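Local structure of urocanate hydratase (Paenibacillus sp. Soil724D2, 7NED) at residues Ala49-Trp52 against Pro53-His56; Glu448-Asp452 against Gly453-Ile457; Thr502-Asp505 against Ile506-Glu509. The protein probably catalyses the hydration of thiourocanate, a step of bacterial ergothioneine breakdown, with NAD+ held as its cofactor. All blocks are in the same frame, centred on the assembly; numbering follows the deposited sequence.

Contact 1 of 3, residues Ala49-Trp52 against Pro53-His56; sequences ARNW and PSYH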
# COMPACT_ATOMS: atom_id res chain seq x y z
N ALA A 49 -0.92 -16.74 -10.19
CA ALA A 49 0.25 -17.02 -9.34
C ALA A 49 1.46 -16.62 -10.14
O ALA A 49 1.37 -16.37 -11.34
CB ALA A 49 0.36 -18.50 -8.95
N ARG A 50 2.62 -16.57 -9.48
CA ARG A 50 3.76 -16.03 -10.20
C ARG A 50 4.25 -17.01 -11.26
O ARG A 50 4.72 -16.59 -12.32
CB ARG A 50 4.90 -15.66 -9.26
CG ARG A 50 5.96 -14.88 -9.99
CD ARG A 50 7.11 -14.51 -9.11
NE ARG A 50 6.69 -13.80 -7.87
CZ ARG A 50 7.54 -13.36 -6.96
NH1 ARG A 50 8.85 -13.55 -7.15
NH2 ARG A 50 7.11 -12.78 -5.85
N ASN A 51 4.13 -18.30 -11.00
CA ASN A 51 4.67 -19.32 -11.89
C ASN A 51 4.15 -20.65 -11.37
O ASN A 51 3.48 -20.71 -10.33
CB ASN A 51 6.20 -19.26 -11.93
CG ASN A 51 6.80 -19.16 -10.53
OD1 ASN A 51 6.45 -19.95 -9.65
ND2 ASN A 51 7.67 -18.18 -10.32
N TRP A 52 4.43 -21.73 -12.13
CA TRP A 52 3.86 -23.01 -11.77
C TRP A 52 4.44 -23.54 -10.47
O TRP A 52 3.69 -24.06 -9.63
CB TRP A 52 4.01 -24.03 -12.91
CG TRP A 52 3.05 -23.73 -14.01
CD1 TRP A 52 3.35 -23.25 -15.24
CD2 TRP A 52 1.63 -23.88 -13.96
NE1 TRP A 52 2.21 -23.07 -15.97
CE2 TRP A 52 1.13 -23.47 -15.22
CE3 TRP A 52 0.73 -24.32 -12.99
CZ2 TRP A 52 -0.22 -23.47 -15.52
CZ3 TRP A 52 -0.63 -24.34 -13.30
CH2 TRP A 52 -1.09 -23.93 -14.57
N PRO A 53 5.74 -23.40 -10.24
CA PRO A 53 6.27 -23.72 -8.91
C PRO A 53 5.52 -23.02 -7.79
O PRO A 53 5.17 -23.66 -6.78
CB PRO A 53 7.72 -23.26 -8.99
CG PRO A 53 8.07 -23.31 -10.43
CD PRO A 53 6.79 -22.97 -11.19
N SER A 54 5.23 -21.72 -7.93
CA SER A 54 4.46 -21.03 -6.90
C SER A 54 3.07 -21.64 -6.75
O SER A 54 2.58 -21.82 -5.63
CB SER A 54 4.35 -19.55 -7.24
OG SER A 54 5.63 -18.97 -7.18
N TYR A 55 2.40 -21.93 -7.88
CA TYR A 55 1.07 -22.52 -7.82
C TYR A 55 1.09 -23.83 -7.04
O TYR A 55 0.27 -24.05 -6.14
CB TYR A 55 0.55 -22.75 -9.25
CG TYR A 55 -0.64 -23.66 -9.29
CD1 TYR A 55 -1.92 -23.16 -9.14
CD2 TYR A 55 -0.49 -25.02 -9.50
CE1 TYR A 55 -3.03 -24.00 -9.19
CE2 TYR A 55 -1.59 -25.86 -9.54
CZ TYR A 55 -2.86 -25.34 -9.39
OH TYR A 55 -3.94 -26.18 -9.41
N HIS A 56 2.00 -24.74 -7.39
CA HIS A 56 2.02 -26.03 -6.69
C HIS A 56 2.30 -25.85 -5.20
O HIS A 56 1.71 -26.56 -4.37
CB HIS A 56 3.06 -26.95 -7.30
CG HIS A 56 2.71 -27.35 -8.71
ND1 HIS A 56 1.61 -28.12 -9.01
CD2 HIS A 56 3.31 -27.06 -9.89
CE1 HIS A 56 1.54 -28.29 -10.32
NE2 HIS A 56 2.56 -27.66 -10.87
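N51 folds its carboxamide back over the start of helix 52-64, where a single oxygen, OD1, takes two bonds from S54. The backbone N of S54 reaches OD1 of N51 at 2.8 Å, nearly in line with the C=O bond. The hydroxyl OG of S54 donates to the same OD1 of N51, also at 2.8 Å, but from well above the amide plane. The first torsion of N51 makes this possible: CG lies between the backbone N and the carbonyl carbon (chi1 47°), which turns the short side chain toward the amide of S54. This is the N-cap arrangement, and asparagine suits it because its carbonyl sits just far enough from the backbone. P53, crossed by N51 at about a right angle, fits the first turn because its nitrogen carries no hydrogen needing an acceptor.

The side chains of W52 and Y55 leave the helix side by side and point the same way, yet the six-membered ring of W52 and the ring of Y55 have their planes at 78°. W52 directs the edge of that ring at one face of Y55 in a T-shaped pair, with CE3 of W52 3.8 Å from CD2 of Y55. The CB of A49 lies 4.3 Å from CB of Y55, and L26 and L30 of helix 17-31 also touch the tyrosine. Regular helical bonding begins at once, with N of Y55 2.9 Å from O of N51. The indole NE1 of W52 donates to the carbonyl of K37.

With an alanine in place of the asparagine, the S54 amide would probably lose its cap and the serine hydroxyl the acceptor that fixes its rotation. The chemistry thus divides the work: a polar cap satisfies a first-turn amide, while the edge-to-face pair braces that turn and Y55 packs it against helix 17-31.

Contact 2 of 3, residues Glu448-Asp452 against Gly453-Ile457; sequences ERMKD and GSDAI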
# COMPACT_ATOMS: atom_id res chain seq x y z
N GLU A 448 -11.47 9.22 -10.87
CA GLU A 448 -11.27 10.35 -11.75
C GLU A 448 -12.22 11.48 -11.36
O GLU A 448 -13.43 11.28 -11.23
CB GLU A 448 -11.51 9.93 -13.19
CG GLU A 448 -11.25 11.06 -14.16
CD GLU A 448 -11.23 10.57 -15.59
OE1 GLU A 448 -10.69 9.46 -15.85
OE2 GLU A 448 -11.78 11.27 -16.46
N ARG A 449 -11.66 12.68 -11.14
CA ARG A 449 -12.45 13.88 -10.88
C ARG A 449 -13.34 13.70 -9.65
O ARG A 449 -14.57 13.90 -9.68
CB ARG A 449 -13.25 14.29 -12.12
CG ARG A 449 -12.29 14.74 -13.24
CD ARG A 449 -12.95 15.25 -14.51
NE ARG A 449 -14.18 15.91 -14.17
CZ ARG A 449 -15.33 15.68 -14.77
NH1 ARG A 449 -15.40 14.79 -15.75
NH2 ARG A 449 -16.41 16.35 -14.39
N MET A 450 -12.71 13.33 -8.54
CA MET A 450 -13.45 13.29 -7.29
C MET A 450 -13.85 14.71 -6.92
O MET A 450 -13.11 15.67 -7.20
CB MET A 450 -12.60 12.69 -6.15
CG MET A 450 -12.20 11.28 -6.45
SD MET A 450 -13.61 10.16 -6.31
CE MET A 450 -13.81 10.10 -4.54
N LYS A 451 -14.97 14.82 -6.21
CA LYS A 451 -15.51 16.13 -5.83
C LYS A 451 -14.47 16.97 -5.08
O LYS A 451 -14.37 18.19 -5.29
CB LYS A 451 -16.77 15.94 -4.96
CG LYS A 451 -17.60 17.20 -4.80
CD LYS A 451 -18.65 17.02 -3.70
CE LYS A 451 -19.76 18.07 -3.72
NZ LYS A 451 -21.03 17.58 -4.41
N ASP A 452 -13.69 16.34 -4.21
CA ASP A 452 -12.70 17.08 -3.42
C ASP A 452 -11.31 17.05 -4.01
O ASP A 452 -10.38 17.56 -3.38
CB ASP A 452 -12.65 16.54 -1.99
CG ASP A 452 -12.17 15.12 -1.95
OD1 ASP A 452 -12.13 14.46 -3.02
OD2 ASP A 452 -11.83 14.65 -0.85
N GLY A 453 -11.13 16.47 -5.19
CA GLY A 453 -9.82 16.43 -5.80
C GLY A 453 -8.92 15.35 -5.27
O GLY A 453 -7.70 15.41 -5.48
N SER A 454 -9.47 14.36 -4.56
CA SER A 454 -8.65 13.35 -3.90
C SER A 454 -8.32 12.19 -4.82
O SER A 454 -8.07 11.06 -4.36
CB SER A 454 -9.36 12.85 -2.64
OG SER A 454 -10.57 12.23 -3.01
N ASP A 455 -8.19 12.47 -6.11
CA ASP A 455 -8.24 11.42 -7.10
C ASP A 455 -7.09 10.42 -6.85
O ASP A 455 -7.21 9.22 -7.11
CB ASP A 455 -8.01 11.96 -8.49
CG ASP A 455 -9.02 13.03 -8.87
OD1 ASP A 455 -10.10 13.11 -8.29
OD2 ASP A 455 -8.93 13.36 -10.10
N ALA A 456 -5.94 10.93 -6.43
CA ALA A 456 -4.69 10.15 -6.35
C ALA A 456 -4.46 9.48 -5.01
O ALA A 456 -3.46 8.75 -4.87
CB ALA A 456 -3.48 11.02 -6.69
N ILE A 457 -5.32 9.72 -4.02
CA ILE A 457 -5.09 9.28 -2.63
C ILE A 457 -5.32 7.77 -2.58
O ILE A 457 -6.44 7.30 -2.79
CB ILE A 457 -6.02 10.01 -1.65
CG1 ILE A 457 -5.83 11.53 -1.70
CG2 ILE A 457 -5.84 9.50 -0.22
CD1 ILE A 457 -4.49 12.03 -1.33
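D455 has CG beside its own backbone N and anti to the carbonyl carbon (chi1 -58°), which carries its carboxylate back to the amides of R449 and M450. The two oxygens share the task: OD1 of D455 accepts from N of M450 at 2.6 Å through its syn lone pair, and OD2 of D455 accepts from N of R449 at 3.0 Å, tilted out of the carboxylate plane. Aspartate suits the place because its paired oxygens can bind successive amides.

D452 takes the more enclosed rotamer, with CG between N and the carbonyl carbon (chi1 65°). Its OD1 lies 2.7 Å from OG of S454, which donates from the syn side close to the carboxylate plane. The same OD1 of D452 receives N of S454 at 3.1 Å from above that plane, forming an Asx turn. Between them, G453 closes a type I turn with its N 2.9 Å from O of M450; its backbone takes a positive phi (80°), and a CB would jam against the carbonyl O of D452, which explains the glycine.

At the subunit interface, L116 of the second subunit packs on D452 and S454. M450 packs on R522 and Y523 of helix 502-525, and R522 also donates to OG of S454. That helix thus flanks the loop in which the whole stretch lies, between strand 428-441 and helix 459-469.

Contact 3 of 3, residues Thr502-Asp505 against Ile506-Glu509; sequences TESD and IRLE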
# COMPACT_ATOMS: atom_id res chain seq x y z
N THR A 502 -21.44 -20.92 13.26
CA THR A 502 -21.83 -19.70 13.95
C THR A 502 -20.66 -18.74 14.06
O THR A 502 -20.86 -17.52 14.02
CB THR A 502 -22.39 -20.01 15.33
OG1 THR A 502 -21.42 -20.78 16.05
CG2 THR A 502 -23.68 -20.81 15.20
N GLU A 503 -19.45 -19.25 14.17
CA GLU A 503 -18.32 -18.33 14.22
C GLU A 503 -18.18 -17.57 12.90
O GLU A 503 -17.85 -16.38 12.90
CB GLU A 503 -17.05 -19.09 14.58
CG GLU A 503 -17.01 -19.43 16.05
CD GLU A 503 -15.72 -20.05 16.48
OE1 GLU A 503 -15.51 -20.23 17.71
OE2 GLU A 503 -14.91 -20.38 15.59
N SER A 504 -18.50 -18.22 11.78
CA SER A 504 -18.48 -17.50 10.50
C SER A 504 -19.51 -16.38 10.46
O SER A 504 -19.30 -15.38 9.75
CB SER A 504 -18.67 -18.50 9.36
OG SER A 504 -17.50 -19.30 9.29
N ASP A 505 -20.62 -16.52 11.19
CA ASP A 505 -21.60 -15.44 11.23
C ASP A 505 -20.94 -14.14 11.68
O ASP A 505 -21.13 -13.08 11.07
CB ASP A 505 -22.74 -15.81 12.17
CG ASP A 505 -23.69 -16.82 11.57
OD1 ASP A 505 -23.83 -16.85 10.32
OD2 ASP A 505 -24.29 -17.60 12.34
N ILE A 506 -20.16 -14.22 12.76
CA ILE A 506 -19.46 -13.04 13.25
C ILE A 506 -18.51 -12.50 12.18
O ILE A 506 -18.47 -11.30 11.92
CB ILE A 506 -18.70 -13.35 14.55
CG1 ILE A 506 -19.65 -13.90 15.59
CG2 ILE A 506 -17.94 -12.10 15.02
CD1 ILE A 506 -19.06 -15.00 16.39
N ARG A 507 -17.72 -13.39 11.57
CA ARG A 507 -16.74 -12.93 10.58
C ARG A 507 -17.43 -12.21 9.43
O ARG A 507 -17.00 -11.14 8.98
CB ARG A 507 -15.92 -14.11 10.08
CG ARG A 507 -15.11 -14.81 11.21
CD ARG A 507 -14.10 -15.86 10.67
NE ARG A 507 -14.73 -16.90 9.86
CZ ARG A 507 -14.78 -16.84 8.53
NH1 ARG A 507 -14.23 -15.79 7.90
NH2 ARG A 507 -15.38 -17.83 7.84
N LEU A 508 -18.51 -12.82 8.92
CA LEU A 508 -19.20 -12.27 7.75
C LEU A 508 -19.81 -10.92 8.08
O LEU A 508 -19.73 -9.98 7.28
CB LEU A 508 -20.30 -13.23 7.29
CG LEU A 508 -19.82 -14.58 6.77
CD1 LEU A 508 -21.05 -15.48 6.68
CD2 LEU A 508 -19.24 -14.35 5.39
N GLU A 509 -20.50 -10.84 9.21
CA GLU A 509 -21.10 -9.58 9.64
C GLU A 509 -20.05 -8.50 9.80
O GLU A 509 -20.24 -7.36 9.33
CB GLU A 509 -21.82 -9.80 10.97
CG GLU A 509 -22.75 -8.68 11.39
CD GLU A 509 -23.38 -9.00 12.74
OE1 GLU A 509 -22.66 -8.96 13.75
OE2 GLU A 509 -24.55 -9.36 12.80
O HOH W 1 -15.24 -19.07 11.33
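S504 and R507, three residues apart on helix 502-525, meet through their polar ends. NH2 of R507 donates to OG of S504 at 3.0 Å, with the hydroxyl near the edge of the guanidinium but tilted 24° from its plane. A bend in the arginine chain (chi3 -57°) curls the guanidinium back toward the start of the helix and the serine. A water braces the pair: it donates to OG of S504 at 3.1 Å and accepts from NE of R507 at 2.7 Å. Serine is apt here, being small enough to admit the guanidinium while its one oxygen also hydrogen-bonds to D499.

Partners beyond the helix, most of them charged, hold the other ends: NH1 of R507 makes a salt bridge with D474, E503 pairs with R86, and D505 forms a salt bridge with R420 and a hydrogen bond with N416 of helix 407-420. The long arginine can therefore serve the serine, the water and an acid at once.

The scaffold for all this is the opening of an alpha helix in the urocanase C-terminal region, and its i to i+4 backbone bonds set the spacing. N of L508 lies 2.8 Å from O of S504, and N of E509 lies 3.0 Å from O of D505; the bond from N of R507 to O of E503 is longer, at 3.3 Å.

Van der Waals contacts of aliphatic carbons with backbone carbonyls complete the turn. CG of L508 lies 3.1 Å from O of S504, while the apolar end of its side chain meets L496 and A498 of strand 490-498, a setting that favours a branched aliphatic residue. I506 lies along the preceding turn, its CD1 3.9 Å from O of T502.

In the fold
The three contacts follow one another along the chain without interleaving. Contact 1 lies in the urocanase N-terminal domain, at the start of helix 52-64; contacts 2 and 3 both belong to the C-terminal domain. Their centres are well separated, about 37 Å between contacts 1 and 2, 31 Å between 1 and 3, and 35 Å between 2 and 3, and none touches another. Helix 502-525 still links the last two: contact 3 forms its beginning, whereas residues near its far end pack on contact 2. In contact 2 the E448 side chain lies about 11 Å from the bound NAD. The three are thus separate local features of the fold, contact 2 bordering the second subunit.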